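Local coordinates for protein fibroblast growth factor 18 (Homo sapiens, PDB 4CJM) that acts as a secreted growth factor that signals through fibroblast growth factor receptors to regulate cell proliferation, differentiation and migration, and is required for normal bone development, at residues Lys33-Leu38 against Ile50-Thr55; Gly45-Arg49 against Cys78-Glu82. All blocks are in the same frame, centred on the assembly; numbering follows the deposited sequence.

Contact 1: residues Lys33-Leu38 against Ile50-Thr55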
loop_
_atom_site.group_PDB
_atom_site.type_symbol
_atom_site.label_atom_id
_atom_site.label_comp_id
_atom_site.label_asym_id
_atom_site.label_seq_id
_atom_site.Cartn_x
_atom_site.Cartn_y
_atom_site.Cartn_z
ATOM N N LYS A 33 14.419 -6.359 1.126
ATOM C CA LYS A 33 14.126 -6.728 -0.273
ATOM C C LYS A 33 12.625 -6.803 -0.575
ATOM O O LYS A 33 12.190 -6.401 -1.652
ATOM C CB LYS A 33 14.840 -8.030 -0.676
ATOM C CG LYS A 33 14.469 -9.250 0.147
ATOM C CD LYS A 33 15.253 -10.465 -0.321
ATOM C CE LYS A 33 15.091 -11.673 0.606
ATOM N NZ LYS A 33 16.387 -12.323 1.001
ATOM N N TYR A 34 11.835 -7.250 0.402
ATOM C CA TYR A 34 10.375 -7.308 0.259
ATOM C C TYR A 34 9.674 -5.943 0.374
ATOM O O TYR A 34 8.464 -5.860 0.187
ATOM C CB TYR A 34 9.768 -8.254 1.305
ATOM C CG TYR A 34 10.290 -9.656 1.216
ATOM C CD1 TYR A 34 9.922 -10.489 0.156
ATOM C CD2 TYR A 34 11.161 -10.154 2.172
ATOM C CE1 TYR A 34 10.416 -11.773 0.057
ATOM C CE2 TYR A 34 11.657 -11.443 2.082
ATOM C CZ TYR A 34 11.289 -12.248 1.024
ATOM O OH TYR A 34 11.797 -13.534 0.926
ATOM N N ALA A 35 10.417 -4.889 0.696
ATOM C CA ALA A 35 9.854 -3.556 0.807
ATOM C C ALA A 35 10.064 -2.709 -0.445
ATOM O O ALA A 35 9.574 -1.588 -0.529
ATOM C CB ALA A 35 10.448 -2.855 2.012
ATOM N N GLN A 36 10.788 -3.238 -1.415
ATOM C CA GLN A 36 11.001 -2.529 -2.667
ATOM C C GLN A 36 9.759 -2.690 -3.513
ATOM O O GLN A 36 9.398 -3.812 -3.869
ATOM C CB GLN A 36 12.215 -3.086 -3.401
ATOM C CG GLN A 36 13.474 -3.146 -2.544
ATOM C CD GLN A 36 13.708 -1.857 -1.799
ATOM O OE1 GLN A 36 13.876 -0.798 -2.414
ATOM N NE2 GLN A 36 13.694 -1.923 -0.468
ATOM N N LEU A 37 9.107 -1.575 -3.823
ATOM C CA LEU A 37 7.820 -1.592 -4.525
ATOM C C LEU A 37 7.903 -0.955 -5.897
ATOM O O LEU A 37 8.379 0.173 -6.041
ATOM C CB LEU A 37 6.774 -0.854 -3.709
ATOM C CG LEU A 37 6.682 -1.245 -2.235
ATOM C CD1 LEU A 37 5.574 -0.469 -1.553
ATOM C CD2 LEU A 37 6.440 -2.721 -2.046
ATOM N N LEU A 38 7.499 -1.706 -6.920
ATOM C CA LEU A 38 7.324 -1.139 -8.253
ATOM C C LEU A 38 5.904 -0.591 -8.304
ATOM O O LEU A 38 4.947 -1.334 -8.100
ATOM C CB LEU A 38 7.577 -2.185 -9.330
ATOM C CG LEU A 38 9.049 -2.619 -9.434
ATOM C CD1 LEU A 38 9.172 -3.959 -10.163
ATOM C CD2 LEU A 38 9.904 -1.567 -10.133
ATOM N N ILE A 50 0.536 -1.415 -7.084
ATOM C CA ILE A 50 1.732 -1.602 -6.294
ATOM C C ILE A 50 2.165 -3.067 -6.300
ATOM O O ILE A 50 1.423 -3.958 -5.879
ATOM C CB ILE A 50 1.488 -1.132 -4.866
ATOM C CG1 ILE A 50 1.061 0.332 -4.899
ATOM C CG2 ILE A 50 2.751 -1.281 -4.029
ATOM C CD1 ILE A 50 0.618 0.852 -3.563
ATOM N N LYS A 51 3.377 -3.298 -6.792
ATOM C CA LYS A 51 3.924 -4.637 -6.989
ATOM C C LYS A 51 5.213 -4.765 -6.201
ATOM O O LYS A 51 6.091 -3.920 -6.291
ATOM C CB LYS A 51 4.219 -4.829 -8.468
ATOM C CG LYS A 51 4.635 -6.222 -8.856
ATOM C CD LYS A 51 5.079 -6.218 -10.310
ATOM C CE LYS A 51 4.798 -7.528 -11.002
ATOM N NZ LYS A 51 5.257 -7.424 -12.415
ATOM N N GLY A 52 5.318 -5.816 -5.404
ATOM C CA GLY A 52 6.556 -6.106 -4.701
ATOM C C GLY A 52 7.568 -6.572 -5.714
ATOM O O GLY A 52 7.316 -7.520 -6.447
ATOM N N LYS A 53 8.718 -5.918 -5.760
ATOM C CA LYS A 53 9.736 -6.258 -6.759
ATOM C C LYS A 53 10.297 -7.679 -6.620
ATOM O O LYS A 53 10.472 -8.367 -7.592
ATOM C CB LYS A 53 10.874 -5.267 -6.688
ATOM C CG LYS A 53 11.844 -5.416 -7.833
ATOM C CD LYS A 53 13.072 -4.554 -7.631
ATOM C CE LYS A 53 14.112 -4.945 -8.660
ATOM N NZ LYS A 53 15.383 -4.212 -8.438
ATOM N N GLU A 54 10.508 -8.106 -5.389
ATOM C CA GLU A 54 11.039 -9.415 -5.079
ATOM C C GLU A 54 10.084 -10.555 -5.416
ATOM O O GLU A 54 10.446 -11.474 -6.157
ATOM C CB GLU A 54 11.378 -9.484 -3.588
ATOM C CG GLU A 54 11.979 -10.798 -3.123
ATOM C CD GLU A 54 13.238 -11.167 -3.879
ATOM O OE1 GLU A 54 13.949 -10.236 -4.329
ATOM O OE2 GLU A 54 13.514 -12.379 -3.992
ATOM N N THR A 55 8.877 -10.505 -4.865
ATOM C CA THR A 55 7.898 -11.581 -5.048
ATOM C C THR A 55 7.121 -11.489 -6.369
ATOM O O THR A 55 6.632 -12.498 -6.867
ATOM C CB THR A 55 6.881 -11.624 -3.894
ATOM O OG1 THR A 55 6.158 -10.399 -3.857
ATOM C CG2 THR A 55 7.576 -11.844 -2.583
#

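Contact 2: residues Gly45-Arg49 against Cys78-Glu82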
loop_
_atom_site.group_PDB
_atom_site.type_symbol
_atom_site.label_atom_id
_atom_site.label_comp_id
_atom_site.label_asym_id
_atom_site.label_seq_id
_atom_site.Cartn_x
_atom_site.Cartn_y
_atom_site.Cartn_z
ATOM N N GLY A 45 -2.829 10.157 -13.320
ATOM C CA GLY A 45 -2.075 10.399 -12.128
ATOM C C GLY A 45 -2.828 10.092 -10.853
ATOM O O GLY A 45 -2.374 10.464 -9.770
ATOM N N SER A 46 -3.970 9.417 -10.943
ATOM C CA SER A 46 -4.786 9.215 -9.749
ATOM C C SER A 46 -4.604 7.826 -9.199
ATOM O O SER A 46 -4.476 7.613 -7.986
ATOM C CB SER A 46 -6.238 9.429 -10.105
ATOM O OG SER A 46 -6.332 10.697 -10.713
ATOM N N GLN A 47 -4.569 6.875 -10.117
ATOM C CA GLN A 47 -4.577 5.470 -9.744
ATOM C C GLN A 47 -3.195 4.817 -9.820
ATOM O O GLN A 47 -2.340 5.238 -10.599
ATOM C CB GLN A 47 -5.520 4.701 -10.631
ATOM C CG GLN A 47 -6.959 5.081 -10.418
ATOM C CD GLN A 47 -7.955 4.286 -11.265
ATOM O OE1 GLN A 47 -7.600 3.639 -12.256
ATOM N NE2 GLN A 47 -9.214 4.335 -10.864
ATOM N N VAL A 48 -2.980 3.829 -8.954
ATOM C CA VAL A 48 -1.713 3.130 -8.869
ATOM C C VAL A 48 -1.915 1.641 -8.687
ATOM O O VAL A 48 -2.882 1.211 -8.074
ATOM C CB VAL A 48 -0.828 3.649 -7.699
ATOM C CG1 VAL A 48 -0.512 5.119 -7.886
ATOM C CG2 VAL A 48 -1.473 3.411 -6.344
ATOM N N ARG A 49 -0.969 0.879 -9.211
ATOM C CA ARG A 49 -0.815 -0.516 -8.855
ATOM C C ARG A 49 0.514 -0.639 -8.155
ATOM O O ARG A 49 1.504 -0.061 -8.590
ATOM C CB ARG A 49 -0.842 -1.407 -10.087
ATOM C CG ARG A 49 -2.169 -2.132 -10.270
ATOM C CD ARG A 49 -2.210 -3.156 -11.426
ATOM N NE ARG A 49 -3.556 -3.275 -12.009
ATOM C CZ ARG A 49 -4.146 -2.449 -12.883
ATOM N NH1 ARG A 49 -3.527 -1.357 -13.332
ATOM N NH2 ARG A 49 -5.382 -2.726 -13.313
ATOM N N CYS A 78 -6.807 -4.553 -7.030
ATOM C CA CYS A 78 -5.375 -4.303 -6.957
ATOM C C CYS A 78 -4.998 -2.889 -7.404
ATOM O O CYS A 78 -3.830 -2.609 -7.638
ATOM C CB CYS A 78 -4.634 -5.333 -7.791
ATOM S SG CYS A 78 -4.993 -7.039 -7.294
ATOM N N VAL A 79 -5.979 -1.992 -7.459
ATOM C CA VAL A 79 -5.766 -0.600 -7.819
ATOM C C VAL A 79 -6.158 0.312 -6.654
ATOM O O VAL A 79 -7.123 0.054 -5.929
ATOM C CB VAL A 79 -6.621 -0.200 -9.028
ATOM C CG1 VAL A 79 -6.346 1.241 -9.437
ATOM C CG2 VAL A 79 -6.354 -1.136 -10.186
ATOM N N PHE A 80 -5.377 1.368 -6.469
ATOM C CA PHE A 80 -5.591 2.298 -5.402
ATOM C C PHE A 80 -5.563 3.686 -5.953
ATOM O O PHE A 80 -4.943 3.944 -6.973
ATOM C CB PHE A 80 -4.539 2.105 -4.309
ATOM C CG PHE A 80 -4.610 0.751 -3.671
ATOM C CD1 PHE A 80 -3.905 -0.324 -4.190
ATOM C CD2 PHE A 80 -5.428 0.551 -2.579
ATOM C CE1 PHE A 80 -4.016 -1.574 -3.602
ATOM C CE2 PHE A 80 -5.554 -0.683 -1.997
ATOM C CZ PHE A 80 -4.856 -1.750 -2.497
ATOM N N ILE A 81 -6.256 4.571 -5.252
ATOM C CA ILE A 81 -6.286 5.974 -5.566
ATOM C C ILE A 81 -5.277 6.604 -4.618
ATOM O O ILE A 81 -5.335 6.398 -3.410
ATOM C CB ILE A 81 -7.684 6.581 -5.323
ATOM C CG1 ILE A 81 -8.793 5.761 -6.039
ATOM C CG2 ILE A 81 -7.639 8.074 -5.612
ATOM C CD1 ILE A 81 -8.715 5.665 -7.551
ATOM N N GLU A 82 -4.346 7.358 -5.177
ATOM C CA GLU A 82 -3.276 7.954 -4.402
ATOM C C GLU A 82 -3.602 9.393 -4.086
ATOM O O GLU A 82 -3.798 10.198 -4.988
ATOM C CB GLU A 82 -1.992 7.896 -5.192
ATOM C CG GLU A 82 -0.852 8.629 -4.521
ATOM C CD GLU A 82 0.471 8.398 -5.211
ATOM O OE1 GLU A 82 0.495 8.198 -6.454
ATOM O OE2 GLU A 82 1.492 8.429 -4.502
#

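Contact 1: residues Lys33-Leu38 against Ile50-Thr55
Leu37 and Leu38 pair in antiparallel fashion with Gly52 and Lys51, the first as a non-hydrogen-bonded pair and the second as a hydrogen-bonded one, closed by Leu38 N to Lys51 O (2.7 Å) and Lys51 N to Leu38 O (2.8 Å). A third backbone bond, almost straight at 2.9 Å and 175°, runs from Lys53 N to Gln36 O. Glycine fits at 52 because a side chain there would be crowded by Thr55 OG1. On the buried side Leu37 CD1 meets Ile50 CG2 at 3.8 Å, branched aliphatic side chains suited to the trefoil interior, where Leu37 also packs on Leu8 and Val19. On the other face Leu38 CD1 lies 3.8 Å from Lys53 CG, a methylene of its extended chain. Glu54 has CG anti to its backbone N (chi1 -179°), which brings Glu54 CG to 3.7 Å from Tyr34 CE1, while Thr55 CG2 meets the same ring at its edge. The ring and the Glu54 carboxylate stand 87° apart. Two polar ends look elsewhere: Lys51 NZ forms a salt bridge with Glu56 OE1, and Gln36 NE2 hydrogen-bonds to the backbone O of Asp32 and to Gln7 OE1. The backbone therefore supplies the directional bonds across this hairpin, while side-chain carbon supplies the packing.

Contact 2: residues Gly45-Arg49 against Cys78-Glu82
Val48 and Phe80 form an antiparallel hydrogen-bonded pair in which each residue both gives and receives: Val48 N donates to Phe80 O at 2.8 Å, and Phe80 N returns a bond to Val48 O at 3.0 Å. Two residues along, past the non-hydrogen-bonded pair Gln47-Ile81, Glu82 N reaches Ser46 O at 2.8 Å in a nearly linear bond of 173°. The acceptors also take CA-H...O contacts: Ser46 O from Ile81 CA, Phe80 O from Gln47 CA and Val48 O from Val79 CA. Backbone groups that face away from this pairing are used by neighbouring parts of the chain, since Arg49 bonds to Glu40, Val79 to Ala95 and Ile81 to Met93. Strands 47-52 and 80-84 are thus inner members of the antiparallel sheet of the beta-trefoil, the fold of fibroblast growth factors, with 37-41 beside the first and 90-94 beside the second. Val48 fits the buried face through both branches. CG2 packs against Phe80 CB, and Val48 CG1, anti to the carbonyl carbon (chi1 -61°), lies 3.5 Å from Glu82 OE1, with Glu82 CB a little farther from this methyl at 4.1 Å. The carboxylate is engaged through OE2 in a salt bridge with Lys127. On the face of Gln47 and Ile81, Gln47 CG packs against Ile81 CD1, and Gln47 CB touches Val79 CG1. Arg49 lays its guanidinium over Val79, with Val79 CG2 3.6 Å above the plane and toward its rim; the flat group covers the valine while Arg49 NE still donates to Gly73 O. Next to Val79, Cys78 is held by its disulfide to Cys60.

From the N terminus, the chain enters contact 1 at 33-38, runs out along strand 37-41, turns, and comes back along strand 47-52, whose first residues belong to 45-49 and last to 50-55. Contact 1 thereby closes a short beta hairpin. Contact 2 closes a longer excursion, which starts after residue 49, takes in 50-55 and the pair of strands 58-61 and 67-70, and comes back at 78-82. Because the segments alternate, the two closures cross. Their centres lie about 16 Å apart, towards the two ends of strand 47-52, whose two edges they use: strand 37-41 pairs along one and strand 80-84 along the other.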